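Local atomic coordinates of intracellular serine protease (Bacillus licheniformis, PDB entry 4ZOQ), a protein that probably acts as a subtilisin-family (S8) serine endopeptidase that processes lanthipeptide precursors, and of which this chain is the N-terminal prodomain. Residues A[30-35]-A[63-68]; A[51-56]-A[71-76]. All blocks are in the same frame, centred on the assembly; numbering follows the deposited sequence.

Interaction 1 (A[30-35]-A[63-68]); sequences EQYLLL and FAKVTG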
ATOM      1  N   GLU A  30       4.049  -2.823  27.724  1.00 58.31           N
ATOM      2  CA  GLU A  30       4.092  -2.958  26.265  1.00 62.21           C
ATOM      3  C   GLU A  30       5.501  -2.962  25.627  1.00 62.01           C
ATOM      4  O   GLU A  30       6.153  -1.926  25.530  1.00 65.73           O
ATOM      5  CB  GLU A  30       3.272  -1.854  25.602  1.00 60.03           C
ATOM      6  CG  GLU A  30       3.314  -1.950  24.077  1.00 66.03           C
ATOM      7  CD  GLU A  30       2.284  -1.077  23.390  1.00 72.01           C
ATOM      8  OE1 GLU A  30       1.594  -0.294  24.086  1.00 72.58           O
ATOM      9  OE2 GLU A  30       2.185  -1.157  22.146  1.00 68.51           O
ATOM     10  N   GLN A  31       5.985  -4.146  25.256  1.00 60.23           N
ATOM     11  CA  GLN A  31       7.204  -4.289  24.459  1.00 60.32           C
ATOM     12  C   GLN A  31       7.053  -5.291  23.305  1.00 55.52           C
ATOM     13  O   GLN A  31       5.979  -5.855  23.100  1.00 51.85           O
ATOM     14  CB  GLN A  31       8.390  -4.686  25.331  1.00 56.91           C
ATOM     15  CG  GLN A  31       8.495  -3.866  26.580  1.00 63.45           C
ATOM     16  CD  GLN A  31       9.697  -4.232  27.388  1.00 62.54           C
ATOM     17  OE1 GLN A  31      10.345  -3.369  27.974  1.00 68.29           O
ATOM     18  NE2 GLN A  31      10.026  -5.510  27.407  1.00 59.88           N
ATOM     19  N   TYR A  32       8.128  -5.486  22.541  1.00 47.93           N
ATOM     20  CA  TYR A  32       8.089  -6.345  21.359  1.00 43.81           C
ATOM     21  C   TYR A  32       9.284  -7.292  21.307  1.00 47.65           C
ATOM     22  O   TYR A  32      10.401  -6.943  21.719  1.00 48.50           O
ATOM     23  CB  TYR A  32       8.037  -5.514  20.068  1.00 49.73           C
ATOM     24  CG  TYR A  32       6.757  -4.734  19.878  1.00 48.29           C
ATOM     25  CD1 TYR A  32       6.627  -3.432  20.365  1.00 50.42           C
ATOM     26  CD2 TYR A  32       5.673  -5.298  19.215  1.00 47.37           C
ATOM     27  CE1 TYR A  32       5.440  -2.721  20.202  1.00 52.29           C
ATOM     28  CE2 TYR A  32       4.485  -4.585  19.040  1.00 48.18           C
ATOM     29  CZ  TYR A  32       4.378  -3.307  19.539  1.00 50.54           C
ATOM     30  OH  TYR A  32       3.205  -2.616  19.359  1.00 59.33           O
ATOM     31  N   LEU A  33       9.044  -8.489  20.783  1.00 40.75           N
ATOM     32  CA  LEU A  33      10.058  -9.527  20.740  1.00 43.32           C
ATOM     33  C   LEU A  33      10.191 -10.174  19.370  1.00 44.09           C
ATOM     34  O   LEU A  33       9.196 -10.481  18.713  1.00 41.06           O
ATOM     35  CB  LEU A  33       9.739 -10.631  21.762  1.00 46.84           C
ATOM     36  CG  LEU A  33      10.130 -10.558  23.234  1.00 48.67           C
ATOM     37  CD1 LEU A  33       9.268 -11.506  24.025  1.00 47.50           C
ATOM     38  CD2 LEU A  33      11.574 -10.958  23.385  1.00 55.47           C
ATOM     39  N   LEU A  34      11.426 -10.441  18.974  1.00 40.58           N
ATOM     40  CA  LEU A  34      11.672 -11.178  17.766  1.00 41.72           C
ATOM     41  C   LEU A  34      12.466 -12.438  18.120  1.00 46.26           C
ATOM     42  O   LEU A  34      13.600 -12.348  18.578  1.00 50.68           O
ATOM     43  CB  LEU A  34      12.406 -10.320  16.731  1.00 37.80           C
ATOM     44  CG  LEU A  34      12.568 -11.089  15.425  1.00 42.24           C
ATOM     45  CD1 LEU A  34      11.192 -11.440  14.852  1.00 39.31           C
ATOM     46  CD2 LEU A  34      13.383 -10.291  14.413  1.00 44.40           C
ATOM     47  N   LEU A  35      11.849 -13.612  17.986  1.00 49.67           N
ATOM     48  CA  LEU A  35      12.559 -14.871  18.228  1.00 51.85           C
ATOM     49  C   LEU A  35      13.611 -15.122  17.151  1.00 51.69           C
ATOM     50  O   LEU A  35      13.421 -14.774  15.991  1.00 51.39           O
ATOM     51  CB  LEU A  35      11.574 -16.055  18.271  1.00 43.87           C
ATOM     52  CG  LEU A  35      10.365 -16.029  19.207  1.00 47.12           C
ATOM     53  CD1 LEU A  35       9.338 -17.048  18.779  1.00 49.66           C
ATOM     54  CD2 LEU A  35      10.797 -16.323  20.628  1.00 49.09           C
ATOM     55  N   PHE A  63       7.445 -12.874  15.755  1.00 37.42           N
ATOM     56  CA  PHE A  63       7.488 -11.518  16.266  1.00 39.83           C
ATOM     57  C   PHE A  63       6.270 -11.258  17.138  1.00 42.09           C
ATOM     58  O   PHE A  63       5.124 -11.431  16.707  1.00 43.80           O
ATOM     59  CB  PHE A  63       7.581 -10.536  15.080  1.00 40.97           C
ATOM     60  CG  PHE A  63       7.831  -9.103  15.473  1.00 42.65           C
ATOM     61  CD1 PHE A  63       8.974  -8.736  16.161  1.00 41.14           C
ATOM     62  CD2 PHE A  63       6.926  -8.110  15.109  1.00 42.36           C
ATOM     63  CE1 PHE A  63       9.199  -7.417  16.511  1.00 42.54           C
ATOM     64  CE2 PHE A  63       7.154  -6.785  15.453  1.00 44.83           C
ATOM     65  CZ  PHE A  63       8.296  -6.443  16.157  1.00 44.47           C
ATOM     66  N   ALA A  64       6.510 -10.818  18.362  1.00 39.94           N
ATOM     67  CA  ALA A  64       5.437 -10.788  19.336  1.00 46.04           C
ATOM     68  C   ALA A  64       5.300  -9.455  20.043  1.00 43.37           C
ATOM     69  O   ALA A  64       6.286  -8.783  20.312  1.00 42.93           O
ATOM     70  CB  ALA A  64       5.642 -11.900  20.363  1.00 43.34           C
ATOM     71  N   LYS A  65       4.073  -9.097  20.380  1.00 40.75           N
ATOM     72  CA  LYS A  65       3.877  -7.932  21.220  1.00 48.40           C
ATOM     73  C   LYS A  65       3.512  -8.439  22.614  1.00 53.47           C
ATOM     74  O   LYS A  65       2.595  -9.241  22.790  1.00 52.49           O
ATOM     75  CB  LYS A  65       2.797  -6.994  20.658  1.00 48.26           C
ATOM     76  CG  LYS A  65       2.205  -6.021  21.685  1.00 54.81           C
ATOM     77  CD  LYS A  65       1.108  -5.129  21.093  1.00 52.93           C
ATOM     78  CE  LYS A  65      -0.033  -5.930  20.517  1.00 60.52           C
ATOM     79  NZ  LYS A  65      -0.753  -6.756  21.529  1.00 75.15           N
ATOM     80  N   VAL A  66       4.275  -8.011  23.605  1.00 54.30           N
ATOM     81  CA  VAL A  66       4.049  -8.486  24.957  1.00 57.35           C
ATOM     82  C   VAL A  66       3.535  -7.315  25.784  1.00 57.76           C
ATOM     83  O   VAL A  66       4.103  -6.226  25.789  1.00 54.90           O
ATOM     84  CB  VAL A  66       5.323  -9.104  25.592  1.00 51.63           C
ATOM     85  CG1 VAL A  66       5.728 -10.359  24.842  1.00 51.69           C
ATOM     86  CG2 VAL A  66       6.458  -8.119  25.588  1.00 53.30           C
ATOM     87  N   THR A  67       2.414  -7.545  26.448  1.00 58.21           N
ATOM     88  CA  THR A  67       1.784  -6.532  27.271  1.00 58.65           C
ATOM     89  C   THR A  67       1.459  -7.180  28.597  1.00 61.39           C
ATOM     90  O   THR A  67       1.199  -8.379  28.668  1.00 63.56           O
ATOM     91  CB  THR A  67       0.493  -5.959  26.638  1.00 61.10           C
ATOM     92  OG1 THR A  67      -0.492  -6.997  26.518  1.00 62.94           O
ATOM     93  CG2 THR A  67       0.781  -5.390  25.250  1.00 61.06           C
ATOM     94  N   GLY A  68       1.512  -6.393  29.656  1.00 66.15           N
ATOM     95  CA  GLY A  68       1.229  -6.896  30.984  1.00 67.70           C
ATOM     96  C   GLY A  68       1.595  -5.841  32.003  1.00 75.88           C
ATOM     97  O   GLY A  68       1.495  -4.645  31.719  1.00 69.04           O
TER
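Q31 and L33 pair with V66 and A64 where strands 31-35 and 63-67 run antiparallel, their axes 4.6 Å apart at closest approach and at 152° to each other. Each of these hydrogen-bonded pairs closes a ring of two backbone bonds, among them Q31 N to V66 O at 2.9 Å and A64 N to L33 O at 2.7 Å; the intervening pair, Y32 with K65, is non-hydrogen-bonded. Y32 and K65 lie alongside one another on one face, pointing the same way. With CG anti to its own carbonyl carbon (chi1 -67°), Y32 brings CE2 to within 3.4 Å of K65 CB. On the same face, F63, which pairs with L34 without hydrogen bonds, holds its ring at 15° to that of Y32 but slid so far aside, centroids 6.0 Å apart, that the two hardly overlap. L34 sets CD1 3.7 Å from F63 CB. On the reverse face L33 and V66 cross nearly at right angles, L33 CD1 resting 3.8 Å from V66 CG1. Were Y32 an alanine, the K65 chain would probably lose the ring alongside it, and D115 of the neighbouring protease chain its weak bond to the tyrosine OH. Y117 and R157 of that chain pack against the Y32 and L34 face, whereas L33 and V66 meet helix 70-80; strands 86-89 and 54-58 flank the pair.

Interaction 2 (A[51-56]-A[71-76]); sequences FHIHAD and QKLAPF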
ATOM      1  N   PHE A  51       4.126 -15.667  33.832  1.00 57.00           N
ATOM      2  CA  PHE A  51       4.350 -14.330  34.357  1.00 56.95           C
ATOM      3  C   PHE A  51       3.163 -13.456  34.072  1.00 57.07           C
ATOM      4  O   PHE A  51       3.336 -12.287  33.940  1.00 57.28           O
ATOM      5  CB  PHE A  51       5.600 -13.677  33.756  1.00 57.09           C
ATOM      6  CG  PHE A  51       6.902 -14.287  34.199  1.00 57.96           C
ATOM      7  CD1 PHE A  51       7.427 -15.423  33.581  1.00 53.87           C
ATOM      8  CD2 PHE A  51       7.640 -13.682  35.212  1.00 59.27           C
ATOM      9  CE1 PHE A  51       8.657 -15.965  34.008  1.00 51.97           C
ATOM     10  CE2 PHE A  51       8.847 -14.220  35.637  1.00 54.61           C
ATOM     11  CZ  PHE A  51       9.353 -15.350  35.042  1.00 59.45           C
ATOM     12  N   HIS A  52       1.997 -14.043  33.842  1.00 57.77           N
ATOM     13  CA  HIS A  52       0.752 -13.306  33.595  1.00 62.02           C
ATOM     14  C   HIS A  52       0.908 -12.087  32.681  1.00 68.04           C
ATOM     15  O   HIS A  52       0.401 -10.992  32.965  1.00 65.60           O
ATOM     16  CB  HIS A  52       0.126 -12.906  34.942  1.00 63.93           C
ATOM     17  CG  HIS A  52      -1.310 -12.446  34.848  1.00 69.21           C
ATOM     18  ND1 HIS A  52      -2.317 -13.194  34.267  1.00 76.86           N
ATOM     19  CD2 HIS A  52      -1.885 -11.285  35.234  1.00 64.63           C
ATOM     20  CE1 HIS A  52      -3.455 -12.519  34.318  1.00 68.44           C
ATOM     21  NE2 HIS A  52      -3.219 -11.355  34.897  1.00 79.03           N
ATOM     22  N   ILE A  53       1.627 -12.285  31.585  1.00 60.31           N
ATOM     23  CA  ILE A  53       1.761 -11.216  30.622  1.00 62.74           C
ATOM     24  C   ILE A  53       1.198 -11.744  29.315  1.00 62.18           C
ATOM     25  O   ILE A  53       1.343 -12.931  28.980  1.00 58.88           O
ATOM     26  CB  ILE A  53       3.248 -10.718  30.436  1.00 60.66           C
ATOM     27  CG1 ILE A  53       4.167 -11.816  29.922  1.00 56.53           C
ATOM     28  CG2 ILE A  53       3.830 -10.080  31.697  1.00 63.22           C
ATOM     29  CD1 ILE A  53       4.431 -11.688  28.435  1.00 62.57           C
ATOM     30  N   HIS A  54       0.491 -10.896  28.586  1.00 68.49           N
ATOM     31  CA  HIS A  54       0.009 -11.381  27.313  1.00 61.08           C
ATOM     32  C   HIS A  54       0.892 -11.040  26.126  1.00 59.80           C
ATOM     33  O   HIS A  54       1.193  -9.887  25.816  1.00 60.50           O
ATOM     34  CB  HIS A  54      -1.456 -11.040  27.101  1.00 64.77           C
ATOM     35  CG  HIS A  54      -1.860 -10.993  25.676  1.00 69.38           C
ATOM     36  ND1 HIS A  54      -2.729 -11.931  25.144  1.00 78.59           N
ATOM     37  CD2 HIS A  54      -1.845  -9.971  24.789  1.00 67.93           C
ATOM     38  CE1 HIS A  54      -3.010 -11.595  23.897  1.00 67.67           C
ATOM     39  NE2 HIS A  54      -2.506 -10.398  23.672  1.00 73.15           N
ATOM     40  N   ALA A  55       1.299 -12.139  25.495  1.00 56.49           N
ATOM     41  CA  ALA A  55       2.158 -12.177  24.334  1.00 53.96           C
ATOM     42  C   ALA A  55       1.373 -12.565  23.092  1.00 61.93           C
ATOM     43  O   ALA A  55       0.822 -13.672  22.982  1.00 66.45           O
ATOM     44  CB  ALA A  55       3.288 -13.161  24.560  1.00 50.65           C
ATOM     45  N   ASP A  56       1.347 -11.637  22.147  1.00 56.25           N
ATOM     46  CA  ASP A  56       0.634 -11.821  20.898  1.00 48.14           C
ATOM     47  C   ASP A  56       1.673 -12.049  19.832  1.00 43.46           C
ATOM     48  O   ASP A  56       2.433 -11.151  19.510  1.00 49.12           O
ATOM     49  CB  ASP A  56      -0.211 -10.599  20.572  1.00 51.41           C
ATOM     50  CG  ASP A  56      -1.102 -10.804  19.362  1.00 54.23           C
ATOM     51  OD1 ASP A  56      -0.924 -11.817  18.647  1.00 46.45           O
ATOM     52  OD2 ASP A  56      -1.944  -9.913  19.092  1.00 52.07           O
ATOM     53  N   GLN A  71       6.597  -4.260  35.888  1.00 82.02           N
ATOM     54  CA  GLN A  71       7.607  -4.821  36.763  1.00 82.17           C
ATOM     55  C   GLN A  71       7.969  -6.190  36.290  1.00 79.80           C
ATOM     56  O   GLN A  71       9.083  -6.655  36.476  1.00 74.74           O
ATOM     57  CB  GLN A  71       7.119  -4.885  38.194  1.00 81.56           C
ATOM     58  CG  GLN A  71       7.856  -3.895  39.075  1.00 89.11           C
ATOM     59  CD  GLN A  71       7.328  -3.852  40.489  1.00100.45           C
ATOM     60  OE1 GLN A  71       6.807  -2.823  40.925  1.00101.45           O
ATOM     61  NE2 GLN A  71       7.462  -4.962  41.220  1.00 96.82           N
ATOM     62  N   LYS A  72       6.970  -6.871  35.763  1.00 78.37           N
ATOM     63  CA  LYS A  72       7.125  -8.250  35.347  1.00 78.34           C
ATOM     64  C   LYS A  72       7.567  -8.485  33.905  1.00 75.82           C
ATOM     65  O   LYS A  72       7.895  -9.616  33.547  1.00 72.36           O
ATOM     66  CB  LYS A  72       5.831  -8.941  35.678  1.00 75.99           C
ATOM     67  CG  LYS A  72       5.752 -10.417  35.607  1.00 80.18           C
ATOM     68  CD  LYS A  72       4.384 -10.662  36.167  1.00 80.12           C
ATOM     69  CE  LYS A  72       3.365  -9.963  35.245  1.00 83.40           C
ATOM     70  NZ  LYS A  72       1.909 -10.132  35.583  1.00 85.26           N
ATOM     71  N   LEU A  73       7.599  -7.432  33.087  1.00 72.19           N
ATOM     72  CA  LEU A  73       8.182  -7.555  31.756  1.00 67.93           C
ATOM     73  C   LEU A  73       9.680  -7.866  31.839  1.00 63.66           C
ATOM     74  O   LEU A  73      10.187  -8.657  31.054  1.00 61.58           O
ATOM     75  CB  LEU A  73       7.950  -6.290  30.917  1.00 64.44           C
ATOM     76  CG  LEU A  73       6.500  -6.047  30.474  1.00 67.24           C
ATOM     77  CD1 LEU A  73       6.288  -4.644  29.912  1.00 70.27           C
ATOM     78  CD2 LEU A  73       6.045  -7.089  29.467  1.00 63.36           C
ATOM     79  N   ALA A  74      10.376  -7.298  32.818  1.00 61.70           N
ATOM     80  CA  ALA A  74      11.814  -7.564  32.973  1.00 62.48           C
ATOM     81  C   ALA A  74      12.175  -8.999  33.409  1.00 63.43           C
ATOM     82  O   ALA A  74      13.078  -9.597  32.813  1.00 62.52           O
ATOM     83  CB  ALA A  74      12.442  -6.548  33.941  1.00 60.35           C
ATOM     84  N   PRO A  75      11.477  -9.567  34.427  1.00 64.24           N
ATOM     85  CA  PRO A  75      11.741 -10.979  34.763  1.00 66.41           C
ATOM     86  C   PRO A  75      11.261 -11.947  33.692  1.00 63.87           C
ATOM     87  O   PRO A  75      11.803 -13.054  33.566  1.00 55.80           O
ATOM     88  CB  PRO A  75      10.923 -11.218  36.034  1.00 64.51           C
ATOM     89  CG  PRO A  75      10.411  -9.921  36.458  1.00 63.46           C
ATOM     90  CD  PRO A  75      10.542  -8.941  35.372  1.00 60.03           C
ATOM     91  N   PHE A  76      10.297 -11.504  32.889  1.00 68.94           N
ATOM     92  CA  PHE A  76       9.792 -12.337  31.814  1.00 61.01           C
ATOM     93  C   PHE A  76      10.832 -12.361  30.734  1.00 58.51           C
ATOM     94  O   PHE A  76      11.144 -13.413  30.194  1.00 62.18           O
ATOM     95  CB  PHE A  76       8.481 -11.777  31.266  1.00 62.46           C
ATOM     96  CG  PHE A  76       8.140 -12.280  29.888  1.00 60.07           C
ATOM     97  CD1 PHE A  76       7.960 -13.629  29.638  1.00 58.13           C
ATOM     98  CD2 PHE A  76       8.056 -11.389  28.828  1.00 57.09           C
ATOM     99  CE1 PHE A  76       7.664 -14.086  28.359  1.00 59.50           C
ATOM    100  CE2 PHE A  76       7.766 -11.830  27.553  1.00 56.04           C
ATOM    101  CZ  PHE A  76       7.567 -13.187  27.313  1.00 59.98           C
TER
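F51 lies against the helical residues K72, P75 and F76, receiving a different one at each part of its ring. F76 CA sits over one face, 4.1 Å from the F51 ring centroid and only 5° off the normal, a CH-pi contact. K72 meets the ring in its plane at the edge, with its CG 3.8 Å from F51 CD2, and P75 closes on the far end, where its CB is 3.7 Å from F51 CE2. H52, with positive phi, is the C-prime residue of a Schellman motif that ends helix 41-49 and ties I53 N back to A48 O. Its carbonyl oxygen takes a weak hydrogen bond from K72 NZ at 3.1 Å; this bond is doubtful, since the end of the lysine is modelled too close to the F51 backbone. I53 then turns inward. Its CG1 is held between the backbone N and the carbonyl carbon (chi1 61°), and from there CD1 reaches over a face of F76, 3.6 Å from the ring centroid and 17° off the normal. The other branch, CG2, approaches L73 CD2 at 4.3 Å. F76 also packs on L33 and V66 of the sheet and on L44 of helix 41-49. The turn after helix 41-49 meets helix 70-80 within a beta-alpha-beta-beta-alpha-beta chain; with its antiparallel sheet ordered 2-3-1-4 and both helices on one face, this is the ferredoxin-like fold, as in subtilisin prodomains.

Overall arrangement
From the N terminus, strand 31-35 leads through helix 41-49 to strand 54-58, strand 63-67, helix 70-80 and finally strand 86-89. Interaction 1 closes the loop from 30-35 to 63-68, and interaction 2 the stretch from 51-56 to 71-76, which holds the rest of strand 54-58 and strand 63-67; their segments alternate, so they cross. Their centres lie about 9 Å apart, joined where strands 54-58 and 63-67 run as sheet neighbours: T67 O probably bonds H54 N and K65 N probably bonds D56 O. Interaction 1 builds the middle of the sheet, while interaction 2 fixes the second helix to the turn leaving the first. Through F76, both share one core between helices and sheet.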